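Local coordinates for protein amide synthase (Vibrio cholerae, PDB 1L5A) that acts as a stand-alone condensation enzyme of nonribosomal peptide synthesis, probably forming an amide bond during assembly of the siderophore vibriobactin, at residues L238-A243 with N293-S298; Y245-E250 with R283-Q288; P254-P259 with P332-L337. All coordinates share one frame; numbering follows the deposited sequence.

Contact 1: L238-A243 with N293-S298; sequences LVALCA and NYLKQS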
ATOM      1  N   LEU A 238       1.709  28.274  -0.159  1.00 40.04           N
ATOM      2  CA  LEU A 238       2.531  29.278   0.496  1.00 41.23           C
ATOM      3  C   LEU A 238       3.986  28.817   0.506  1.00 39.18           C
ATOM      4  O   LEU A 238       4.900  29.635   0.403  1.00 32.38           O
ATOM      5  CB  LEU A 238       2.062  29.520   1.939  1.00 44.37           C
ATOM      6  CG  LEU A 238       0.709  30.203   2.149  1.00 50.43           C
ATOM      7  CD1 LEU A 238       0.513  30.502   3.620  1.00 48.20           C
ATOM      8  CD2 LEU A 238       0.647  31.498   1.356  1.00 52.99           C
ATOM      9  N   VAL A 239       4.203  27.509   0.627  1.00 32.45           N
ATOM     10  CA  VAL A 239       5.564  26.988   0.647  1.00 31.18           C
ATOM     11  C   VAL A 239       6.211  27.253  -0.696  1.00 38.28           C
ATOM     12  O   VAL A 239       7.394  27.597  -0.766  1.00 34.54           O
ATOM     13  CB  VAL A 239       5.590  25.477   0.947  1.00 33.45           C
ATOM     14  CG1 VAL A 239       6.997  24.913   0.742  1.00 24.82           C
ATOM     15  CG2 VAL A 239       5.147  25.241   2.391  1.00 29.69           C
ATOM     16  N   ALA A 240       5.415  27.104  -1.759  1.00 41.30           N
ATOM     17  CA  ALA A 240       5.876  27.334  -3.125  1.00 34.41           C
ATOM     18  C   ALA A 240       6.150  28.819  -3.291  1.00 36.99           C
ATOM     19  O   ALA A 240       7.243  29.204  -3.711  1.00 40.02           O
ATOM     20  CB  ALA A 240       4.811  26.872  -4.124  1.00 41.92           C
ATOM     21  N   LEU A 241       5.156  29.647  -2.956  1.00 33.78           N
ATOM     22  CA  LEU A 241       5.287  31.101  -3.032  1.00 38.38           C
ATOM     23  C   LEU A 241       6.481  31.567  -2.207  1.00 40.20           C
ATOM     24  O   LEU A 241       7.250  32.411  -2.641  1.00 43.49           O
ATOM     25  CB  LEU A 241       4.026  31.800  -2.516  1.00 38.22           C
ATOM     26  CG  LEU A 241       2.834  31.858  -3.474  1.00 45.61           C
ATOM     27  CD1 LEU A 241       1.642  32.474  -2.761  1.00 42.48           C
ATOM     28  CD2 LEU A 241       3.203  32.676  -4.719  1.00 40.61           C
ATOM     29  N   CYS A 242       6.639  31.012  -1.015  1.00 43.27           N
ATOM     30  CA  CYS A 242       7.757  31.389  -0.174  1.00 41.30           C
ATOM     31  C   CYS A 242       9.068  31.062  -0.877  1.00 41.56           C
ATOM     32  O   CYS A 242      10.019  31.837  -0.814  1.00 40.72           O
ATOM     33  CB  CYS A 242       7.693  30.662   1.167  1.00 40.47           C
ATOM     34  SG  CYS A 242       9.151  30.941   2.195  1.00 40.49           S
ATOM     35  N   ALA A 243       9.130  29.920  -1.553  1.00 40.13           N
ATOM     36  CA  ALA A 243      10.362  29.560  -2.253  1.00 43.75           C
ATOM     37  C   ALA A 243      10.608  30.503  -3.436  1.00 43.88           C
ATOM     38  O   ALA A 243      11.753  30.840  -3.743  1.00 42.35           O
ATOM     39  CB  ALA A 243      10.298  28.130  -2.736  1.00 31.31           C
ATOM     40  N   ASN A 293       3.323  27.383 -13.797  1.00 43.64           N
ATOM     41  CA  ASN A 293       4.134  26.182 -13.831  1.00 49.25           C
ATOM     42  C   ASN A 293       5.014  26.093 -12.572  1.00 50.26           C
ATOM     43  O   ASN A 293       5.398  25.000 -12.145  1.00 46.66           O
ATOM     44  CB  ASN A 293       4.994  26.162 -15.095  1.00 53.65           C
ATOM     45  N   TYR A 294       5.325  27.238 -11.972  1.00 48.44           N
ATOM     46  CA  TYR A 294       6.156  27.239 -10.778  1.00 47.56           C
ATOM     47  C   TYR A 294       5.408  26.578  -9.619  1.00 45.10           C
ATOM     48  O   TYR A 294       5.908  25.649  -8.983  1.00 40.57           O
ATOM     49  CB  TYR A 294       6.551  28.664 -10.389  1.00 44.01           C
ATOM     50  CG  TYR A 294       7.716  28.692  -9.428  1.00 45.36           C
ATOM     51  CD1 TYR A 294       9.016  28.511  -9.888  1.00 41.36           C
ATOM     52  CD2 TYR A 294       7.512  28.834  -8.045  1.00 46.85           C
ATOM     53  CE1 TYR A 294      10.097  28.467  -8.997  1.00 54.07           C
ATOM     54  CE2 TYR A 294       8.584  28.787  -7.144  1.00 41.21           C
ATOM     55  CZ  TYR A 294       9.873  28.603  -7.628  1.00 52.05           C
ATOM     56  OH  TYR A 294      10.939  28.531  -6.760  1.00 51.60           O
ATOM     57  N   LEU A 295       4.204  27.063  -9.345  1.00 42.80           N
ATOM     58  CA  LEU A 295       3.401  26.495  -8.275  1.00 44.49           C
ATOM     59  C   LEU A 295       3.167  24.983  -8.486  1.00 50.43           C
ATOM     60  O   LEU A 295       3.473  24.169  -7.599  1.00 47.85           O
ATOM     61  CB  LEU A 295       2.070  27.247  -8.175  1.00 35.60           C
ATOM     62  CG  LEU A 295       2.199  28.747  -7.862  1.00 43.61           C
ATOM     63  CD1 LEU A 295       0.809  29.376  -7.623  1.00 38.24           C
ATOM     64  CD2 LEU A 295       3.079  28.924  -6.617  1.00 39.95           C
ATOM     65  N   LYS A 296       2.646  24.605  -9.659  1.00 48.83           N
ATOM     66  CA  LYS A 296       2.388  23.197  -9.953  1.00 44.18           C
ATOM     67  C   LYS A 296       3.614  22.327  -9.736  1.00 41.30           C
ATOM     68  O   LYS A 296       3.545  21.323  -9.033  1.00 44.05           O
ATOM     69  CB  LYS A 296       1.886  23.029 -11.379  1.00 46.68           C
ATOM     70  N   GLN A 297       4.738  22.706 -10.329  1.00 45.68           N
ATOM     71  CA  GLN A 297       5.966  21.926 -10.188  1.00 49.08           C
ATOM     72  C   GLN A 297       6.571  21.954  -8.774  1.00 51.37           C
ATOM     73  O   GLN A 297       7.298  21.034  -8.380  1.00 49.22           O
ATOM     74  CB  GLN A 297       6.994  22.385 -11.227  1.00 49.30           C
ATOM     75  CG  GLN A 297       6.596  22.008 -12.659  1.00 61.38           C
ATOM     76  CD  GLN A 297       7.418  22.714 -13.732  1.00 68.78           C
ATOM     77  OE1 GLN A 297       8.613  22.434 -13.914  1.00 63.56           O
ATOM     78  NE2 GLN A 297       6.777  23.642 -14.448  1.00 69.69           N
ATOM     79  N   SER A 298       6.284  23.004  -8.009  1.00 48.20           N
ATOM     80  CA  SER A 298       6.796  23.066  -6.650  1.00 46.75           C
ATOM     81  C   SER A 298       5.958  22.088  -5.840  1.00 45.44           C
ATOM     82  O   SER A 298       6.496  21.265  -5.081  1.00 38.63           O
ATOM     83  CB  SER A 298       6.662  24.480  -6.081  1.00 45.77           C
ATOM     84  OG  SER A 298       7.661  25.319  -6.629  1.00 52.79           O
TER

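Contact 2: Y245-E250 with R283-Q288; sequences YLESAE and RLSAQQ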
ATOM      1  N   TYR A 245       9.737  33.593  -3.596  1.00 57.16           N
ATOM      2  CA  TYR A 245      10.193  34.803  -2.921  1.00 52.61           C
ATOM      3  C   TYR A 245      11.678  34.763  -2.583  1.00 47.25           C
ATOM      4  O   TYR A 245      12.391  35.743  -2.768  1.00 50.88           O
ATOM      5  CB  TYR A 245       9.375  35.004  -1.647  1.00 53.34           C
ATOM      6  CG  TYR A 245      10.032  35.905  -0.644  1.00 60.64           C
ATOM      7  CD1 TYR A 245      10.116  37.280  -0.855  1.00 60.76           C
ATOM      8  CD2 TYR A 245      10.601  35.377   0.513  1.00 61.41           C
ATOM      9  CE1 TYR A 245      10.759  38.110   0.069  1.00 61.79           C
ATOM     10  CE2 TYR A 245      11.243  36.194   1.439  1.00 64.09           C
ATOM     11  CZ  TYR A 245      11.319  37.557   1.212  1.00 59.44           C
ATOM     12  OH  TYR A 245      11.965  38.351   2.125  1.00 51.20           O
ATOM     13  N   LEU A 246      12.135  33.624  -2.087  1.00 46.12           N
ATOM     14  CA  LEU A 246      13.528  33.453  -1.718  1.00 47.55           C
ATOM     15  C   LEU A 246      14.423  33.442  -2.939  1.00 48.68           C
ATOM     16  O   LEU A 246      15.646  33.448  -2.817  1.00 54.39           O
ATOM     17  CB  LEU A 246      13.716  32.152  -0.925  1.00 48.84           C
ATOM     18  CG  LEU A 246      12.989  32.031   0.428  1.00 47.89           C
ATOM     19  CD1 LEU A 246      13.166  30.616   0.977  1.00 45.03           C
ATOM     20  CD2 LEU A 246      13.527  33.065   1.420  1.00 40.28           C
ATOM     21  N   GLU A 247      13.823  33.428  -4.121  1.00 50.11           N
ATOM     22  CA  GLU A 247      14.621  33.414  -5.345  1.00 55.39           C
ATOM     23  C   GLU A 247      15.371  34.737  -5.459  1.00 53.30           C
ATOM     24  O   GLU A 247      16.530  34.774  -5.852  1.00 48.70           O
ATOM     25  CB  GLU A 247      13.733  33.209  -6.577  1.00 54.59           C
ATOM     26  CG  GLU A 247      14.510  32.827  -7.823  1.00 60.77           C
ATOM     27  CD  GLU A 247      15.069  31.416  -7.761  1.00 64.26           C
ATOM     28  OE1 GLU A 247      15.569  31.010  -6.688  1.00 72.27           O
ATOM     29  OE2 GLU A 247      15.023  30.715  -8.794  1.00 65.94           O
ATOM     30  N   SER A 248      14.696  35.821  -5.100  1.00 54.98           N
ATOM     31  CA  SER A 248      15.306  37.138  -5.144  1.00 59.43           C
ATOM     32  C   SER A 248      15.877  37.491  -3.780  1.00 60.22           C
ATOM     33  O   SER A 248      17.046  37.836  -3.662  1.00 62.02           O
ATOM     34  CB  SER A 248      14.269  38.185  -5.532  1.00 58.89           C
ATOM     35  OG  SER A 248      13.269  38.284  -4.540  1.00 68.04           O
ATOM     36  N   ALA A 249      15.042  37.372  -2.754  1.00 65.06           N
ATOM     37  CA  ALA A 249      15.409  37.701  -1.380  1.00 67.91           C
ATOM     38  C   ALA A 249      16.648  37.009  -0.802  1.00 68.93           C
ATOM     39  O   ALA A 249      17.323  37.572   0.059  1.00 71.22           O
ATOM     40  CB  ALA A 249      14.206  37.463  -0.463  1.00 67.29           C
ATOM     41  N   GLU A 250      16.952  35.801  -1.258  1.00 70.14           N
ATOM     42  CA  GLU A 250      18.112  35.078  -0.737  1.00 70.32           C
ATOM     43  C   GLU A 250      18.506  34.006  -1.753  1.00 70.15           C
ATOM     44  O   GLU A 250      18.570  32.822  -1.447  1.00 68.24           O
ATOM     45  CB  GLU A 250      17.760  34.448   0.629  1.00 66.68           C
ATOM     46  CG  GLU A 250      18.961  34.124   1.532  1.00 61.10           C
ATOM     47  CD  GLU A 250      18.560  33.881   2.989  1.00 63.40           C
ATOM     48  OE1 GLU A 250      17.857  34.747   3.556  1.00 54.50           O
ATOM     49  OE2 GLU A 250      18.946  32.836   3.571  1.00 65.04           O
ATOM     50  N   ARG A 283      14.707  24.392  -3.900  1.00 33.22           N
ATOM     51  CA  ARG A 283      13.839  25.342  -4.566  1.00 37.82           C
ATOM     52  C   ARG A 283      14.049  25.334  -6.060  1.00 42.81           C
ATOM     53  O   ARG A 283      15.181  25.288  -6.546  1.00 44.41           O
ATOM     54  CB  ARG A 283      14.070  26.753  -4.023  1.00 40.03           C
ATOM     55  CG  ARG A 283      13.885  26.859  -2.519  1.00 49.95           C
ATOM     56  CD  ARG A 283      14.114  28.275  -1.987  1.00 53.56           C
ATOM     57  NE  ARG A 283      15.391  28.823  -2.424  1.00 49.75           N
ATOM     58  CZ  ARG A 283      15.538  29.559  -3.518  1.00 55.40           C
ATOM     59  NH1 ARG A 283      14.479  29.840  -4.275  1.00 50.10           N
ATOM     60  NH2 ARG A 283      16.745  29.993  -3.864  1.00 51.24           N
ATOM     61  N   LEU A 284      12.944  25.374  -6.786  1.00 43.78           N
ATOM     62  CA  LEU A 284      12.986  25.405  -8.235  1.00 47.47           C
ATOM     63  C   LEU A 284      13.356  26.816  -8.709  1.00 50.75           C
ATOM     64  O   LEU A 284      13.037  27.810  -8.052  1.00 49.07           O
ATOM     65  CB  LEU A 284      11.615  25.038  -8.804  1.00 43.46           C
ATOM     66  CG  LEU A 284      11.228  23.576  -9.035  1.00 47.25           C
ATOM     67  CD1 LEU A 284      11.528  22.724  -7.812  1.00 33.55           C
ATOM     68  CD2 LEU A 284       9.741  23.533  -9.410  1.00 39.08           C
ATOM     69  N   SER A 285      14.017  26.893  -9.859  1.00 50.04           N
ATOM     70  CA  SER A 285      14.396  28.172 -10.437  1.00 53.10           C
ATOM     71  C   SER A 285      13.162  28.895 -10.975  1.00 52.96           C
ATOM     72  O   SER A 285      12.189  28.258 -11.378  1.00 55.57           O
ATOM     73  CB  SER A 285      15.390  27.959 -11.576  1.00 52.33           C
ATOM     74  OG  SER A 285      15.628  29.182 -12.247  1.00 64.48           O
ATOM     75  N   ALA A 286      13.200  30.223 -10.978  1.00 53.67           N
ATOM     76  CA  ALA A 286      12.078  31.005 -11.484  1.00 59.82           C
ATOM     77  C   ALA A 286      12.316  31.379 -12.950  1.00 63.61           C
ATOM     78  O   ALA A 286      11.407  31.864 -13.637  1.00 67.01           O
ATOM     79  CB  ALA A 286      11.901  32.266 -10.645  1.00 53.95           C
ATOM     80  N   GLN A 287      13.538  31.141 -13.421  1.00 61.71           N
ATOM     81  CA  GLN A 287      13.921  31.458 -14.792  1.00 66.42           C
ATOM     82  C   GLN A 287      13.309  30.491 -15.805  1.00 69.35           C
ATOM     83  O   GLN A 287      13.322  29.275 -15.606  1.00 72.38           O
ATOM     84  CB  GLN A 287      15.448  31.454 -14.916  1.00 61.99           C
ATOM     85  N   GLN A 288      12.766  31.042 -16.889  1.00 70.72           N
ATOM     86  CA  GLN A 288      12.155  30.236 -17.949  1.00 73.05           C
ATOM     87  C   GLN A 288      10.963  29.411 -17.484  1.00 67.15           C
ATOM     88  O   GLN A 288      10.900  28.210 -17.743  1.00 67.17           O
ATOM     89  CB  GLN A 288      13.182  29.281 -18.578  1.00 77.37           C
ATOM     90  CG  GLN A 288      13.773  29.744 -19.903  1.00 87.82           C
ATOM     91  CD  GLN A 288      15.106  30.437 -19.735  1.00 96.52           C
ATOM     92  OE1 GLN A 288      15.186  31.535 -19.180  1.00100.92           O
ATOM     93  NE2 GLN A 288      16.169  29.793 -20.209  1.00100.63           N
TER

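Contact 3: P254-P259 with P332-L337; sequences PWLWLP and PFINIL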
ATOM      1  N   PRO A 254      19.932  27.684  -1.619  1.00 40.76           N
ATOM      2  CA  PRO A 254      19.201  26.765  -2.493  1.00 40.52           C
ATOM      3  C   PRO A 254      18.136  25.934  -1.782  1.00 38.27           C
ATOM      4  O   PRO A 254      17.255  25.374  -2.426  1.00 44.86           O
ATOM      5  CB  PRO A 254      20.315  25.901  -3.087  1.00 38.94           C
ATOM      6  CG  PRO A 254      21.315  25.862  -1.997  1.00 37.62           C
ATOM      7  CD  PRO A 254      21.338  27.275  -1.473  1.00 31.48           C
ATOM      8  N   TRP A 255      18.201  25.860  -0.459  1.00 38.81           N
ATOM      9  CA  TRP A 255      17.233  25.059   0.265  1.00 33.31           C
ATOM     10  C   TRP A 255      16.227  25.793   1.146  1.00 39.81           C
ATOM     11  O   TRP A 255      16.523  26.856   1.697  1.00 43.39           O
ATOM     12  CB  TRP A 255      17.972  24.049   1.112  1.00 28.66           C
ATOM     13  CG  TRP A 255      18.876  23.151   0.331  1.00 40.45           C
ATOM     14  CD1 TRP A 255      20.228  23.277   0.169  1.00 37.58           C
ATOM     15  CD2 TRP A 255      18.509  21.918  -0.297  1.00 40.21           C
ATOM     16  NE1 TRP A 255      20.726  22.185  -0.506  1.00 35.87           N
ATOM     17  CE2 TRP A 255      19.691  21.338  -0.803  1.00 38.50           C
ATOM     18  CE3 TRP A 255      17.291  21.244  -0.474  1.00 38.45           C
ATOM     19  CZ2 TRP A 255      19.692  20.111  -1.472  1.00 43.06           C
ATOM     20  CZ3 TRP A 255      17.291  20.029  -1.138  1.00 44.79           C
ATOM     21  CH2 TRP A 255      18.486  19.473  -1.627  1.00 44.70           C
ATOM     22  N   LEU A 256      15.028  25.212   1.253  1.00 38.88           N
ATOM     23  CA  LEU A 256      13.956  25.724   2.113  1.00 31.86           C
ATOM     24  C   LEU A 256      13.571  24.515   2.949  1.00 31.46           C
ATOM     25  O   LEU A 256      13.196  23.499   2.390  1.00 36.63           O
ATOM     26  CB  LEU A 256      12.734  26.142   1.311  1.00 27.49           C
ATOM     27  CG  LEU A 256      11.920  27.340   1.822  1.00 37.42           C
ATOM     28  CD1 LEU A 256      10.479  27.186   1.344  1.00 30.20           C
ATOM     29  CD2 LEU A 256      11.971  27.458   3.340  1.00 22.40           C
ATOM     30  N   TRP A 257      13.663  24.602   4.274  1.00 33.96           N
ATOM     31  CA  TRP A 257      13.317  23.467   5.110  1.00 27.99           C
ATOM     32  C   TRP A 257      11.863  23.505   5.517  1.00 36.24           C
ATOM     33  O   TRP A 257      11.315  24.576   5.797  1.00 38.53           O
ATOM     34  CB  TRP A 257      14.203  23.405   6.344  1.00 34.84           C
ATOM     35  CG  TRP A 257      15.635  23.050   6.050  1.00 33.30           C
ATOM     36  CD1 TRP A 257      16.611  23.885   5.584  1.00 29.88           C
ATOM     37  CD2 TRP A 257      16.245  21.760   6.195  1.00 34.83           C
ATOM     38  NE1 TRP A 257      17.792  23.194   5.433  1.00 27.35           N
ATOM     39  CE2 TRP A 257      17.597  21.891   5.799  1.00 29.62           C
ATOM     40  CE3 TRP A 257      15.780  20.506   6.621  1.00 31.53           C
ATOM     41  CZ2 TRP A 257      18.495  20.817   5.818  1.00 33.10           C
ATOM     42  CZ3 TRP A 257      16.677  19.431   6.644  1.00 36.74           C
ATOM     43  CH2 TRP A 257      18.018  19.596   6.245  1.00 37.11           C
ATOM     44  N   LEU A 258      11.257  22.315   5.539  1.00 37.73           N
ATOM     45  CA  LEU A 258       9.847  22.105   5.870  1.00 35.22           C
ATOM     46  C   LEU A 258       9.643  21.067   6.944  1.00 32.96           C
ATOM     47  O   LEU A 258      10.493  20.197   7.165  1.00 35.71           O
ATOM     48  CB  LEU A 258       9.081  21.535   4.684  1.00 40.21           C
ATOM     49  CG  LEU A 258       8.999  22.247   3.366  1.00 50.93           C
ATOM     50  CD1 LEU A 258       8.351  21.322   2.370  1.00 49.27           C
ATOM     51  CD2 LEU A 258       8.194  23.517   3.543  1.00 53.00           C
ATOM     52  N   PRO A 259       8.497  21.139   7.624  1.00 27.52           N
ATOM     53  CA  PRO A 259       8.258  20.130   8.642  1.00 28.71           C
ATOM     54  C   PRO A 259       7.183  19.215   8.039  1.00 31.08           C
ATOM     55  O   PRO A 259       6.106  19.696   7.665  1.00 36.28           O
ATOM     56  CB  PRO A 259       7.740  20.950   9.831  1.00 20.32           C
ATOM     57  CG  PRO A 259       6.916  21.978   9.180  1.00 19.35           C
ATOM     58  CD  PRO A 259       7.685  22.345   7.884  1.00 21.79           C
ATOM     59  N   PRO A 332      16.925  28.419   5.616  1.00 22.01           N
ATOM     60  CA  PRO A 332      15.660  28.987   6.104  1.00 28.26           C
ATOM     61  C   PRO A 332      14.572  27.910   6.300  1.00 30.99           C
ATOM     62  O   PRO A 332      14.569  26.878   5.640  1.00 32.21           O
ATOM     63  CB  PRO A 332      15.308  30.022   5.030  1.00 28.18           C
ATOM     64  CG  PRO A 332      15.895  29.447   3.800  1.00 25.82           C
ATOM     65  CD  PRO A 332      17.249  28.927   4.278  1.00 18.59           C
ATOM     66  N   PHE A 333      13.640  28.178   7.201  1.00 34.68           N
ATOM     67  CA  PHE A 333      12.605  27.216   7.552  1.00 32.38           C
ATOM     68  C   PHE A 333      11.196  27.806   7.459  1.00 35.26           C
ATOM     69  O   PHE A 333      10.973  28.952   7.856  1.00 37.20           O
ATOM     70  CB  PHE A 333      12.871  26.757   8.987  1.00 28.86           C
ATOM     71  CG  PHE A 333      12.150  25.507   9.381  1.00 33.39           C
ATOM     72  CD1 PHE A 333      12.806  24.282   9.359  1.00 27.83           C
ATOM     73  CD2 PHE A 333      10.816  25.550   9.781  1.00 30.53           C
ATOM     74  CE1 PHE A 333      12.135  23.108   9.736  1.00 36.09           C
ATOM     75  CE2 PHE A 333      10.140  24.382  10.155  1.00 32.27           C
ATOM     76  CZ  PHE A 333      10.804  23.161  10.132  1.00 26.17           C
ATOM     77  N   ILE A 334      10.247  27.034   6.933  1.00 31.07           N
ATOM     78  CA  ILE A 334       8.876  27.529   6.849  1.00 32.78           C
ATOM     79  C   ILE A 334       7.913  26.626   7.638  1.00 28.79           C
ATOM     80  O   ILE A 334       8.051  25.412   7.672  1.00 32.29           O
ATOM     81  CB  ILE A 334       8.430  27.711   5.368  1.00 32.69           C
ATOM     82  CG1 ILE A 334       7.046  28.352   5.320  1.00 32.04           C
ATOM     83  CG2 ILE A 334       8.420  26.387   4.646  1.00 38.61           C
ATOM     84  CD1 ILE A 334       6.646  28.812   3.954  1.00 22.61           C
ATOM     85  N   ASN A 335       6.961  27.248   8.314  1.00 34.27           N
ATOM     86  CA  ASN A 335       5.988  26.548   9.155  1.00 33.46           C
ATOM     87  C   ASN A 335       4.633  27.112   8.837  1.00 36.02           C
ATOM     88  O   ASN A 335       4.476  28.336   8.724  1.00 41.96           O
ATOM     89  CB  ASN A 335       6.241  26.850  10.638  1.00 40.03           C
ATOM     90  CG  ASN A 335       6.679  25.645  11.429  1.00 46.26           C
ATOM     91  OD1 ASN A 335       5.985  24.636  11.467  1.00 43.77           O
ATOM     92  ND2 ASN A 335       7.837  25.750  12.081  1.00 49.29           N
ATOM     93  N   ILE A 336       3.649  26.240   8.695  1.00 33.80           N
ATOM     94  CA  ILE A 336       2.294  26.711   8.460  1.00 32.93           C
ATOM     95  C   ILE A 336       1.482  26.247   9.662  1.00 36.38           C
ATOM     96  O   ILE A 336       1.448  25.060   9.972  1.00 40.82           O
ATOM     97  CB  ILE A 336       1.671  26.115   7.204  1.00 28.48           C
ATOM     98  CG1 ILE A 336       2.518  26.445   5.955  1.00 23.12           C
ATOM     99  CG2 ILE A 336       0.262  26.631   7.093  1.00 29.39           C
ATOM    100  CD1 ILE A 336       2.601  27.932   5.607  1.00 24.12           C
ATOM    101  N   LEU A 337       0.855  27.186  10.358  1.00 36.55           N
ATOM    102  CA  LEU A 337       0.042  26.853  11.529  1.00 37.47           C
ATOM    103  C   LEU A 337      -1.410  27.193  11.208  1.00 36.97           C
ATOM    104  O   LEU A 337      -1.870  28.308  11.474  1.00 39.04           O
ATOM    105  CB  LEU A 337       0.544  27.642  12.729  1.00 33.04           C
ATOM    106  CG  LEU A 337       2.033  27.341  12.945  1.00 41.11           C
ATOM    107  CD1 LEU A 337       2.500  28.011  14.218  1.00 31.61           C
ATOM    108  CD2 LEU A 337       2.270  25.825  12.991  1.00 30.30           C
TER

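Contact 1: L238-A243 with N293-S298
Two groups of Ser298 converge on the carbonyl oxygen of Tyr294 at the face that helix 291-307 turns to Ala240. The backbone N of Ser298 reaches Tyr294 O at 2.8 Å in the ordinary helical bond, and the hydroxyl OG of Ser298 adds a second bond to Tyr294 O at 3.0 Å, approaching 43° out of the carbonyl plane. The bond ties the hydroxyl back to its own helix, and the methylene of Ser298 is what meets the opposite helix: its CB lies 3.6 Å from CB of Ala240. The same methyl of Ala240 is met by a branch of Leu295, with CD2 at 3.7 Å. That CD2 also faces CD2 of Leu241 at 4.2 Å, extending the apolar patch. The Tyr294 ring, swung anti to its backbone N (chi1 -163°), reaches past the patch along helix 234-249. Its edge is presented to a backbone carbonyl, CE2 lying 3.7 Å from O of Ala240 near the ring plane, while Ser298 OG sits over one ring face toward the rim. The phenol oxygen ends beside Ala243 and spends its hydrogen bond on Leu284 O, in the loop before helix 291-307. Small residues, Ala240, Ala243 and Ser298, let the short helical segments approach to 9.2 Å between axes, at 120° between their directions. The far side of helix 234-249, through Val239 and Cys242, rests on strands 255-260 and 333-337, so the helix pair packs as a layer over these strands in a condensation domain, whose fold resembles that of the chloramphenicol acetyltransferase-like acyltransferases.

Contact 2: Y245-E250 with R283-Q288
Glu247 and Arg283 form the closely knit half of this contact, where one carboxylate draws a helix end and a loop together. They make an end-on salt bridge in which both terminal nitrogens of the guanidinium bond to a single oxygen: Glu247 OE1 lies 2.9 Å from Arg283 NH1 and 3.2 Å from Arg283 NH2. OE1 is close to the guanidinium plane; the carboxylate stands at 90° to that plane, and its other oxygen faces the loop backbone. There Glu247 OE2 accepts the amide N of Ala286 at 2.9 Å, on its anti side. A bend at chi2 (71°) brings the acid across to both partners. Beside the charged pair, CD1 of Leu246 packs on the methylene CD of Arg283 at 3.9 Å, the two side chains crossing at about a right angle, and Leu246 O lies over one guanidinium face, toward its rim. Arg283 NH2 is also bonded to Ala253 O, which further fixes the rotation of the group.

The solvent side is looser. Exposed Ser285 merely borders OE2; its hydroxyl instead accepts Gln287 N at 3.1 Å, closing an ST turn. Around this pairing, the end of helix 234-249 lies against helix 387-409, where Leu246 touches His393, and against Leu256 of strand 255-260, while the loop carries the chain from strand 277-282 into helix 291-307.

Contact 3: P254-P259 with P332-L337
Trp257 and Phe333 face each other in a single parallel bridge whose hydrogen bonds run to the residues flanking Phe333. Trp257 N donates to Pro332 O at 2.8 Å and Trp257 O accepts Ile334 N at 2.9 Å, both bonds being nearly straight (173° and 165° at the hydrogen). The same carbonyl receives a CA-H...O contact, with CA of Phe333 3.4 Å from O of Trp257. It also sits under one face of the Phe333 ring, which a chi1 of -164° folds back over the partner strand. The next bond of the parallel pattern would need an N-H at residue 259; Pro259 has none, and its CD occupies that place against Ile334 O.

Around this backbone core, side chains separate onto two faces. On one, CD1 of Phe333 meets CB of Trp257, and its CZ approaches CB of Pro259 at 3.8 Å, while OD1 of Asn335 comes up to another atom of the proline ring, 3.6 Å from Pro259 CG. On the other, CD2 of Leu256 packs across CG2 of Ile334 at 3.9 Å. At the entry to the pairing, CD of Pro332 rests 3.4 Å from O of Trp255; the peptide bond preceding Pro332 is cis.

Farther out, the indole NE1 of Trp255 bonds to Pro192 O, and the Leu256, Leu258 and Ile334 face is backed by helix 234-249. Strand 277-282 pairs antiparallel with 255-260, whereas 362-368 runs parallel to 333-337. The bridge therefore joins the antiparallel pair 255-260 and 277-282 to the edge of the four-stranded sheet, just before the chain passes on to strand 348-356 of the five-stranded sheet.

The three contacts grade from core to surface around one helix. Contact 3 is buried, nearest the centre of the chain, and built from backbone bonds between strands; contact 1 is also buried but is a helix pairing through small and aliphatic side chains; contact 2, partly open to solvent, turns to charge, with a carboxylate doing the joining that main-chain groups do in contact 3. Contacts 1 and 2 share helix 234-249, and the tyrosine hydroxyl also ties contact 1 to the loop of contact 2. Arg283 N probably bonds Pro254 O, linking contacts 2 and 3, where Leu246 also packs on Leu256.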